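Local coordinates for protein similar to sp|P32453 Saccharomyces cerevisiae YNL315c ATP11 (Candida glabrata CBS 138, PDB 2P4F) that probably acts as a mitochondrial chaperone that binds unfolded protein, consistent with an ATP11-family role in assembling the F1 part of ATP synthase, at residues Arg130-Val141 / Asp228-Val236; Ser263-Leu274 / Lys289-Asn299. All coordinates share one frame; numbering follows the deposited sequence.

Contact 1: residues Arg130-Val141 / Asp228-Val236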
loop_
_atom_site.group_PDB
_atom_site.type_symbol
_atom_site.label_atom_id
_atom_site.label_comp_id
_atom_site.label_asym_id
_atom_site.label_seq_id
_atom_site.Cartn_x
_atom_site.Cartn_y
_atom_site.Cartn_z
ATOM N N ARG A 130 17.311 -8.780 2.348
ATOM C CA ARG A 130 17.210 -7.634 1.448
ATOM C C ARG A 130 17.352 -6.248 2.071
ATOM O O ARG A 130 17.037 -6.003 3.245
ATOM C CB ARG A 130 15.827 -7.651 0.797
ATOM C CG ARG A 130 15.445 -8.915 0.033
ATOM C CD ARG A 130 14.732 -8.359 -1.194
ATOM N NE ARG A 130 14.027 -9.340 -1.996
ATOM C CZ ARG A 130 13.708 -9.024 -3.254
ATOM N NH1 ARG A 130 14.037 -7.836 -3.730
ATOM N NH2 ARG A 130 13.066 -9.908 -3.987
ATOM N N ASP A 131 17.792 -5.292 1.233
ATOM C CA ASP A 131 17.735 -3.906 1.711
ATOM C C ASP A 131 16.806 -3.073 0.833
ATOM O O ASP A 131 16.804 -1.855 0.864
ATOM C CB ASP A 131 19.112 -3.246 1.811
ATOM C CG ASP A 131 19.793 -3.134 0.468
ATOM O OD1 ASP A 131 19.186 -3.591 -0.528
ATOM O OD2 ASP A 131 20.922 -2.595 0.424
ATOM N N ASP A 132 15.982 -3.735 0.023
ATOM C CA ASP A 132 15.031 -2.956 -0.755
ATOM C C ASP A 132 13.606 -3.283 -0.338
ATOM O O ASP A 132 12.703 -2.880 -1.069
ATOM C CB ASP A 132 15.285 -3.266 -2.232
ATOM C CG ASP A 132 15.021 -4.733 -2.531
ATOM O OD1 ASP A 132 14.943 -5.582 -1.626
ATOM O OD2 ASP A 132 14.889 -5.058 -3.727
ATOM N N SER A 133 13.390 -3.963 0.773
ATOM C CA SER A 133 12.091 -4.571 1.092
ATOM C C SER A 133 11.362 -3.912 2.247
ATOM O O SER A 133 12.012 -3.594 3.233
ATOM C CB SER A 133 12.267 -6.067 1.447
ATOM O OG SER A 133 12.501 -6.708 0.190
ATOM N N LEU A 134 10.056 -3.812 2.049
ATOM C CA LEU A 134 9.055 -3.438 3.038
ATOM C C LEU A 134 8.300 -4.697 3.429
ATOM O O LEU A 134 7.840 -5.457 2.578
ATOM C CB LEU A 134 8.035 -2.427 2.487
ATOM C CG LEU A 134 8.583 -1.049 2.049
ATOM C CD1 LEU A 134 7.438 -0.084 1.835
ATOM C CD2 LEU A 134 9.526 -0.483 3.086
ATOM N N VAL A 135 8.202 -5.001 4.728
ATOM C CA VAL A 135 7.567 -6.221 5.162
ATOM C C VAL A 135 6.655 -5.907 6.333
ATOM O O VAL A 135 7.092 -5.162 7.216
ATOM C CB VAL A 135 8.612 -7.276 5.601
ATOM C CG1 VAL A 135 7.948 -8.571 6.021
ATOM C CG2 VAL A 135 9.585 -7.539 4.456
ATOM N N ALA A 136 5.443 -6.451 6.346
ATOM C CA ALA A 136 4.552 -6.235 7.488
ATOM C C ALA A 136 3.602 -7.404 7.603
ATOM O O ALA A 136 3.408 -8.143 6.629
ATOM C CB ALA A 136 3.751 -4.938 7.340
ATOM N N VAL A 137 3.025 -7.515 8.800
ATOM C CA VAL A 137 1.882 -8.385 9.007
ATOM C C VAL A 137 0.770 -7.515 9.601
ATOM O O VAL A 137 1.045 -6.874 10.636
ATOM C CB VAL A 137 2.258 -9.544 9.930
ATOM C CG1 VAL A 137 1.036 -10.404 10.197
ATOM C CG2 VAL A 137 3.373 -10.352 9.280
ATOM N N VAL A 138 -0.396 -7.471 9.010
ATOM C CA VAL A 138 -1.503 -6.553 9.315
ATOM C C VAL A 138 -2.715 -7.335 9.743
ATOM O O VAL A 138 -3.041 -8.297 9.051
ATOM C CB VAL A 138 -1.846 -5.730 8.033
ATOM C CG1 VAL A 138 -2.931 -4.717 8.238
ATOM C CG2 VAL A 138 -0.582 -5.021 7.509
ATOM N N PRO A 139 -3.395 -7.061 10.841
ATOM C CA PRO A 139 -4.627 -7.830 11.117
ATOM C C PRO A 139 -5.670 -7.447 10.090
ATOM O O PRO A 139 -5.797 -6.286 9.659
ATOM C CB PRO A 139 -5.096 -7.385 12.512
ATOM C CG PRO A 139 -4.366 -6.126 12.768
ATOM C CD PRO A 139 -3.125 -6.103 11.919
ATOM N N TYR A 140 -6.439 -8.454 9.706
ATOM C CA TYR A 140 -7.435 -8.209 8.664
ATOM C C TYR A 140 -8.600 -7.383 9.192
ATOM O O TYR A 140 -8.904 -6.297 8.666
ATOM C CB TYR A 140 -7.898 -9.555 8.093
ATOM C CG TYR A 140 -8.892 -9.285 6.969
ATOM C CD1 TYR A 140 -8.486 -8.813 5.723
ATOM C CD2 TYR A 140 -10.259 -9.533 7.168
ATOM C CE1 TYR A 140 -9.390 -8.569 4.686
ATOM C CE2 TYR A 140 -11.151 -9.279 6.126
ATOM C CZ TYR A 140 -10.717 -8.809 4.909
ATOM O OH TYR A 140 -11.616 -8.576 3.914
ATOM N N VAL A 141 -9.325 -7.887 10.190
ATOM C CA VAL A 141 -10.601 -7.238 10.515
ATOM C C VAL A 141 -10.285 -5.848 11.052
ATOM O O VAL A 141 -10.915 -4.872 10.639
ATOM C CB VAL A 141 -11.427 -8.077 11.511
ATOM C CG1 VAL A 141 -12.553 -7.293 12.183
ATOM C CG2 VAL A 141 -12.035 -9.307 10.838
ATOM N N ASP A 228 -6.911 -14.315 10.472
ATOM C CA ASP A 228 -7.102 -12.877 10.604
ATOM C C ASP A 228 -5.819 -12.069 10.383
ATOM O O ASP A 228 -5.578 -11.041 11.017
ATOM C CB ASP A 228 -7.705 -12.560 11.985
ATOM C CG ASP A 228 -8.264 -11.153 12.026
ATOM O OD1 ASP A 228 -8.737 -10.574 11.024
ATOM O OD2 ASP A 228 -8.199 -10.575 13.141
ATOM N N MET A 229 -5.005 -12.520 9.440
ATOM C CA MET A 229 -3.716 -11.948 9.106
ATOM C C MET A 229 -3.567 -11.617 7.643
ATOM O O MET A 229 -4.028 -12.421 6.830
ATOM C CB MET A 229 -2.600 -12.999 9.381
ATOM C CG MET A 229 -2.311 -13.361 10.803
ATOM S SD MET A 229 -1.095 -14.727 10.692
ATOM C CE MET A 229 0.409 -13.763 10.596
ATOM N N VAL A 230 -2.944 -10.486 7.352
ATOM C CA VAL A 230 -2.569 -10.115 5.975
ATOM C C VAL A 230 -1.068 -10.012 5.923
ATOM O O VAL A 230 -0.485 -9.341 6.814
ATOM C CB VAL A 230 -3.238 -8.773 5.564
ATOM C CG1 VAL A 230 -2.726 -8.278 4.234
ATOM C CG2 VAL A 230 -4.749 -8.996 5.578
ATOM N N LEU A 231 -0.417 -10.638 4.973
ATOM C CA LEU A 231 1.058 -10.592 4.873
ATOM C C LEU A 231 1.397 -9.593 3.778
ATOM O O LEU A 231 0.840 -9.690 2.652
ATOM C CB LEU A 231 1.583 -11.990 4.530
ATOM C CG LEU A 231 1.389 -13.013 5.678
ATOM C CD1 LEU A 231 2.172 -14.256 5.241
ATOM C CD2 LEU A 231 1.831 -12.514 6.999
ATOM N N MET A 232 2.299 -8.641 4.078
ATOM C CA MET A 232 2.671 -7.622 3.082
ATOM C C MET A 232 4.109 -7.713 2.684
ATOM O O MET A 232 4.927 -7.933 3.605
ATOM C CB MET A 232 2.410 -6.228 3.708
ATOM C CG MET A 232 2.662 -5.114 2.699
ATOM S SD MET A 232 2.749 -3.490 3.543
ATOM C CE MET A 232 4.475 -3.535 4.032
ATOM N N ASN A 233 4.411 -7.643 1.408
ATOM C CA ASN A 233 5.798 -7.557 0.966
ATOM C C ASN A 233 5.854 -6.436 -0.070
ATOM O O ASN A 233 5.020 -6.386 -0.964
ATOM C CB ASN A 233 6.367 -8.852 0.384
ATOM C CG ASN A 233 5.540 -9.395 -0.762
ATOM O OD1 ASN A 233 4.444 -9.894 -0.514
ATOM N ND2 ASN A 233 5.944 -9.389 -2.025
ATOM N N GLY A 234 6.820 -5.539 0.050
ATOM C CA GLY A 234 6.965 -4.523 -0.991
ATOM C C GLY A 234 8.420 -4.396 -1.329
ATOM O O GLY A 234 9.328 -4.825 -0.580
ATOM N N GLN A 235 8.661 -3.833 -2.496
ATOM C CA GLN A 235 10.044 -3.651 -2.952
ATOM C C GLN A 235 10.178 -2.221 -3.488
ATOM O O GLN A 235 9.228 -1.752 -4.189
ATOM C CB GLN A 235 10.464 -4.616 -4.074
ATOM C CG GLN A 235 10.918 -5.985 -3.588
ATOM C CD GLN A 235 11.057 -7.023 -4.690
ATOM O OE1 GLN A 235 11.313 -8.200 -4.458
ATOM N NE2 GLN A 235 10.890 -6.586 -5.936
ATOM N N VAL A 236 11.263 -1.557 -3.210
ATOM C CA VAL A 236 11.564 -0.241 -3.775
ATOM C C VAL A 236 12.659 -0.415 -4.808
ATOM O O VAL A 236 13.695 -1.059 -4.509
ATOM C CB VAL A 236 12.026 0.760 -2.689
ATOM C CG1 VAL A 236 12.302 2.149 -3.266
ATOM C CG2 VAL A 236 10.948 0.780 -1.623
HETATM O O HOH W 1 10.059 -7.486 -0.492
#
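Val-230 CG2 lies at the edge of the Tyr-140 ring, in its plane, 3.7 Å from Tyr-140 CD1, while the guanidinium of poorly ordered Arg-130 has Gln-235 over one face and the carboxylate of Asp-132, its salt-bridge partner, at its edge. The Arg-130/Gln-235 approach is too close to be trusted in detail. Between these ends, strands 133-139 and 229-236 pair antiparallel. Val-138 N gives a straight bond to Val-230 O (2.9 Å, 169°). On the face of Leu-134 and Ala-136, Met-232 bends at chi3 (84°) and lays its CE against Ala-136 CB at 3.7 Å. The other face carries Val-137, whose two methyls divide their partners: CG1 presses tightly on Met-229 CE (3.4 Å), and CG2 touches Leu-231 CD2 (3.5 Å), both side chains pointing the same way. Trp-123 of helix 116-126 touches Val-135 and Leu-231 on this face. Beyond the last bridge Asp-228 accepts twice, its O from Tyr-140 N and its OD1, by the syn lone pair, from Val-141 N (2.9 Å). Water 1 joins Ser-133 OG to Gly-234 O. An outer strand is thus held by backbone bonds along its length, and a carboxylate takes up an amide N-H in the first turn of helix 140-153.

Contact 2: residues Ser263-Leu274 / Lys289-Asn299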
loop_
_atom_site.group_PDB
_atom_site.type_symbol
_atom_site.label_atom_id
_atom_site.label_comp_id
_atom_site.label_asym_id
_atom_site.label_seq_id
_atom_site.Cartn_x
_atom_site.Cartn_y
_atom_site.Cartn_z
ATOM N N SER A 263 -9.908 5.860 12.084
ATOM C CA SER A 263 -10.086 7.078 12.907
ATOM C C SER A 263 -11.354 7.794 12.425
ATOM O O SER A 263 -11.699 7.653 11.239
ATOM C CB SER A 263 -8.850 7.971 12.845
ATOM O OG SER A 263 -9.032 9.172 13.534
ATOM N N GLU A 264 -11.960 8.497 13.349
ATOM C CA GLU A 264 -13.214 9.207 13.313
ATOM C C GLU A 264 -13.021 10.675 13.689
ATOM O O GLU A 264 -13.984 11.410 13.926
ATOM C CB GLU A 264 -14.214 8.618 14.320
ATOM C CG GLU A 264 -14.860 7.317 13.885
ATOM C CD GLU A 264 -16.234 7.163 14.503
ATOM O OE1 GLU A 264 -17.212 7.038 13.732
ATOM O OE2 GLU A 264 -16.313 7.185 15.752
ATOM N N THR A 265 -11.748 11.070 13.755
ATOM C CA THR A 265 -11.463 12.474 14.011
ATOM C C THR A 265 -11.806 13.343 12.801
ATOM O O THR A 265 -11.941 12.910 11.661
ATOM C CB THR A 265 -9.971 12.646 14.309
ATOM O OG1 THR A 265 -9.280 12.224 13.125
ATOM C CG2 THR A 265 -9.509 11.770 15.475
ATOM N N SER A 266 -11.931 14.655 13.024
ATOM C CA SER A 266 -12.292 15.583 11.952
ATOM C C SER A 266 -11.225 15.501 10.871
ATOM O O SER A 266 -11.504 15.461 9.669
ATOM C CB SER A 266 -12.458 17.019 12.471
ATOM O OG SER A 266 -13.437 16.984 13.534
ATOM N N ILE A 267 -9.936 15.452 11.266
ATOM C CA ILE A 267 -8.999 15.488 10.135
ATOM C C ILE A 267 -8.971 14.163 9.371
ATOM O O ILE A 267 -8.754 14.121 8.140
ATOM C CB ILE A 267 -7.590 15.850 10.618
ATOM C CG1 ILE A 267 -6.618 16.070 9.459
ATOM C CG2 ILE A 267 -7.023 14.829 11.593
ATOM C CD1 ILE A 267 -5.401 16.876 9.853
ATOM N N ALA A 268 -9.198 13.048 10.062
ATOM C CA ALA A 268 -9.280 11.773 9.367
ATOM C C ALA A 268 -10.423 11.824 8.348
ATOM O O ALA A 268 -10.327 11.353 7.213
ATOM C CB ALA A 268 -9.476 10.636 10.361
ATOM N N LYS A 269 -11.553 12.401 8.769
ATOM C CA LYS A 269 -12.688 12.545 7.822
ATOM C C LYS A 269 -12.317 13.455 6.655
ATOM O O LYS A 269 -12.765 13.213 5.525
ATOM C CB LYS A 269 -13.961 13.028 8.530
ATOM C CG LYS A 269 -14.439 12.081 9.621
ATOM C CD LYS A 269 -15.716 12.622 10.303
ATOM C CE LYS A 269 -15.743 12.287 11.782
ATOM N NZ LYS A 269 -16.605 13.296 12.483
ATOM N N GLU A 270 -11.500 14.484 6.927
ATOM C CA GLU A 270 -11.092 15.369 5.841
ATOM C C GLU A 270 -10.210 14.618 4.845
ATOM O O GLU A 270 -10.331 14.783 3.626
ATOM C CB GLU A 270 -10.286 16.553 6.328
ATOM C CG GLU A 270 -11.071 17.629 7.027
ATOM C CD GLU A 270 -10.087 18.744 7.392
ATOM O OE1 GLU A 270 -9.686 18.832 8.574
ATOM O OE2 GLU A 270 -9.769 19.502 6.450
ATOM N N ARG A 271 -9.341 13.762 5.384
ATOM C CA ARG A 271 -8.525 12.945 4.471
ATOM C C ARG A 271 -9.360 11.998 3.625
ATOM O O ARG A 271 -9.135 11.879 2.382
ATOM C CB ARG A 271 -7.506 12.120 5.275
ATOM C CG ARG A 271 -6.403 12.998 5.864
ATOM C CD ARG A 271 -5.182 12.147 6.290
ATOM N NE ARG A 271 -4.183 13.082 6.810
ATOM C CZ ARG A 271 -3.979 13.323 8.114
ATOM N NH1 ARG A 271 -4.686 12.668 9.047
ATOM N NH2 ARG A 271 -3.056 14.213 8.520
ATOM N N ILE A 272 -10.322 11.314 4.240
ATOM C CA ILE A 272 -11.140 10.380 3.473
ATOM C C ILE A 272 -11.949 11.156 2.444
ATOM O O ILE A 272 -12.107 10.725 1.301
ATOM C CB ILE A 272 -12.027 9.568 4.419
ATOM C CG1 ILE A 272 -11.176 8.574 5.217
ATOM C CG2 ILE A 272 -13.165 8.905 3.652
ATOM C CD1 ILE A 272 -11.820 8.033 6.461
ATOM N N GLN A 273 -12.474 12.322 2.820
ATOM C CA GLN A 273 -13.294 13.092 1.871
ATOM C C GLN A 273 -12.448 13.538 0.677
ATOM O O GLN A 273 -12.913 13.587 -0.469
ATOM C CB GLN A 273 -13.888 14.333 2.582
ATOM C CG GLN A 273 -14.833 15.117 1.654
ATOM C CD GLN A 273 -16.095 14.325 1.357
ATOM O OE1 GLN A 273 -16.784 13.848 2.262
ATOM N NE2 GLN A 273 -16.438 14.141 0.076
ATOM N N LEU A 274 -11.165 13.880 0.946
ATOM C CA LEU A 274 -10.330 14.278 -0.179
ATOM C C LEU A 274 -10.067 13.118 -1.132
ATOM O O LEU A 274 -10.005 13.271 -2.380
ATOM C CB LEU A 274 -8.974 14.776 0.339
ATOM C CG LEU A 274 -8.096 15.505 -0.651
ATOM C CD1 LEU A 274 -8.714 16.835 -1.103
ATOM C CD2 LEU A 274 -6.686 15.703 -0.067
ATOM N N LYS A 289 -4.822 21.395 -0.535
ATOM C CA LYS A 289 -5.318 20.748 0.695
ATOM C C LYS A 289 -4.695 19.374 0.852
ATOM O O LYS A 289 -4.353 18.919 1.946
ATOM C CB LYS A 289 -6.820 20.626 0.619
ATOM C CG LYS A 289 -7.478 19.886 1.767
ATOM C CD LYS A 289 -7.595 20.768 2.995
ATOM C CE LYS A 289 -8.247 20.039 4.162
ATOM N NZ LYS A 289 -9.716 19.825 3.979
ATOM N N LEU A 290 -4.525 18.678 -0.267
ATOM C CA LEU A 290 -3.835 17.379 -0.249
ATOM C C LEU A 290 -2.482 17.468 0.428
ATOM O O LEU A 290 -2.060 16.716 1.306
ATOM C CB LEU A 290 -3.566 16.852 -1.678
ATOM C CG LEU A 290 -2.572 15.650 -1.718
ATOM C CD1 LEU A 290 -3.261 14.453 -1.083
ATOM C CD2 LEU A 290 -2.102 15.419 -3.132
ATOM N N ILE A 291 -1.727 18.466 -0.003
ATOM C CA ILE A 291 -0.372 18.641 0.551
ATOM C C ILE A 291 -0.435 19.017 2.019
ATOM O O ILE A 291 0.319 18.503 2.860
ATOM C CB ILE A 291 0.405 19.695 -0.260
ATOM C CG1 ILE A 291 0.715 19.158 -1.657
ATOM C CG2 ILE A 291 1.631 20.091 0.535
ATOM C CD1 ILE A 291 1.276 20.149 -2.652
ATOM N N GLN A 292 -1.374 19.872 2.389
ATOM C CA GLN A 292 -1.508 20.196 3.823
ATOM C C GLN A 292 -1.872 18.981 4.661
ATOM O O GLN A 292 -1.352 18.743 5.755
ATOM C CB GLN A 292 -2.581 21.278 3.951
ATOM C CG GLN A 292 -2.944 21.691 5.368
ATOM C CD GLN A 292 -4.231 21.049 5.872
ATOM O OE1 GLN A 292 -4.853 21.452 6.854
ATOM N NE2 GLN A 292 -4.645 20.000 5.170
ATOM N N LEU A 293 -2.821 18.174 4.160
ATOM C CA LEU A 293 -3.297 17.056 4.938
ATOM C C LEU A 293 -2.259 15.935 4.945
ATOM O O LEU A 293 -2.178 15.179 5.903
ATOM C CB LEU A 293 -4.615 16.486 4.401
ATOM C CG LEU A 293 -5.869 17.335 4.579
ATOM C CD1 LEU A 293 -7.015 16.770 3.742
ATOM C CD2 LEU A 293 -6.346 17.386 6.018
ATOM N N ALA A 294 -1.463 15.808 3.887
ATOM C CA ALA A 294 -0.449 14.741 3.902
ATOM C C ALA A 294 0.697 15.071 4.856
ATOM O O ALA A 294 1.342 14.186 5.402
ATOM C CB ALA A 294 0.074 14.564 2.486
ATOM N N GLN A 295 0.979 16.364 5.059
ATOM C CA GLN A 295 2.077 16.818 5.890
ATOM C C GLN A 295 1.657 16.972 7.343
ATOM O O GLN A 295 2.570 16.969 8.182
ATOM C CB GLN A 295 2.650 18.178 5.430
ATOM C CG GLN A 295 3.302 18.119 4.067
ATOM C CD GLN A 295 3.906 19.382 3.513
ATOM O OE1 GLN A 295 3.622 20.519 3.940
ATOM N NE2 GLN A 295 4.789 19.156 2.537
ATOM N N SER A 296 0.373 17.117 7.617
ATOM C CA SER A 296 -0.147 17.312 8.974
ATOM C C SER A 296 0.125 16.098 9.848
ATOM O O SER A 296 -0.111 14.974 9.371
ATOM C CB SER A 296 -1.672 17.514 8.999
ATOM O OG SER A 296 -2.103 17.396 10.339
ATOM N N MET A 297 0.588 16.318 11.087
ATOM C CA MET A 297 0.887 15.202 11.968
ATOM C C MET A 297 -0.319 14.624 12.697
ATOM O O MET A 297 -0.227 13.612 13.402
ATOM C CB MET A 297 1.955 15.682 12.985
ATOM C CG MET A 297 3.199 16.039 12.168
ATOM S SD MET A 297 4.387 14.692 12.170
ATOM C CE MET A 297 4.237 14.044 10.508
ATOM N N GLU A 298 -1.473 15.269 12.546
ATOM C CA GLU A 298 -2.631 14.816 13.292
ATOM C C GLU A 298 -3.303 13.660 12.558
ATOM O O GLU A 298 -3.330 13.717 11.329
ATOM C CB GLU A 298 -3.627 15.952 13.469
ATOM C CG GLU A 298 -2.974 17.135 14.193
ATOM C CD GLU A 298 -4.080 18.122 14.519
ATOM O OE1 GLU A 298 -4.363 18.939 13.620
ATOM O OE2 GLU A 298 -4.630 18.017 15.627
ATOM N N ASN A 299 -3.791 12.743 13.392
ATOM C CA ASN A 299 -4.436 11.552 12.840
ATOM C C ASN A 299 -5.936 11.551 13.089
ATOM O O ASN A 299 -6.471 12.479 13.723
ATOM C CB ASN A 299 -3.831 10.269 13.435
ATOM C CG ASN A 299 -2.326 10.232 13.240
ATOM O OD1 ASN A 299 -1.554 9.980 14.174
ATOM N ND2 ASN A 299 -1.888 10.491 12.024
ATOM O OXT ASN A 299 -6.554 10.569 12.628
#
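Helices 266-274 and 289-295 cross in broadly opposed directions at -137°, their axes approaching to 10.5 Å, and the chain beyond Ser-296 turns back to the N-terminal end of the first helix. Leu-293 is the knob, set among Ile-267, Glu-270, Arg-271 and Leu-274. Its CD2 touches Ile-267 CG1 at 3.7 Å as the two side chains pass one another pointing opposite ways, and its CD1 lies near Leu-274 CD2. That same Leu-274 methyl is pressed against the backbone of Leu-290, with CD2 to CA only 3.3 Å. Phe-257 of helix 244-257 packs on Arg-271, Leu-274 and Leu-293.

Arg-271, its chain straight as far as NE, carries its guanidinium to two backbone carbonyl oxygens lying in its plane. NE and NH2 hold Leu-293 O side-on: NE comes from above the carbonyl plane, whereas NH2, 2.9 Å from Leu-293 O, lies within it. NH1 and NH2 take Glu-298 O end-on, the NH1 bond using a lone pair. Ile-267 CG1 lies over one guanidinium face, toward one side of the group.

The terminal carboxylate of Asn-299 receives Ser-263 OG at OXT (3.0 Å) and Thr-265 OG1 at O (2.9 Å). Thr-265 OG1 also accepts from Ala-268 N as the N-cap of helix 266-280. At the other end Lys-289 forms a salt bridge with Glu-270, though the carboxylate's position is less sure.

Four N-H bonds to two carbonyls should fix the rotation of the buried guanidinium, and the C-terminal charge, beside the start of a helix, is probably stabilised by its dipole as well as by the two hydroxyls.

From the N terminus, helix 116-126 leads into strand 133-139, which remains an outermost strand while the chain passes through helix 140-153 and the other four strands; contact 1 closes this long loop when strand 229-236 returns beside it. Helix 244-257 follows, and contact 2 then closes a much shorter loop, bringing the C terminus back to the start of helix 266-280. The two loops are in series, neither nested nor crossed, and their centres lie 24 Å apart with the middle of the chain between them. Helix 244-257 touches both, through Leu-244 and Phe-257, while helix 287-295 also reaches strand 156-162 at the sheet's other edge.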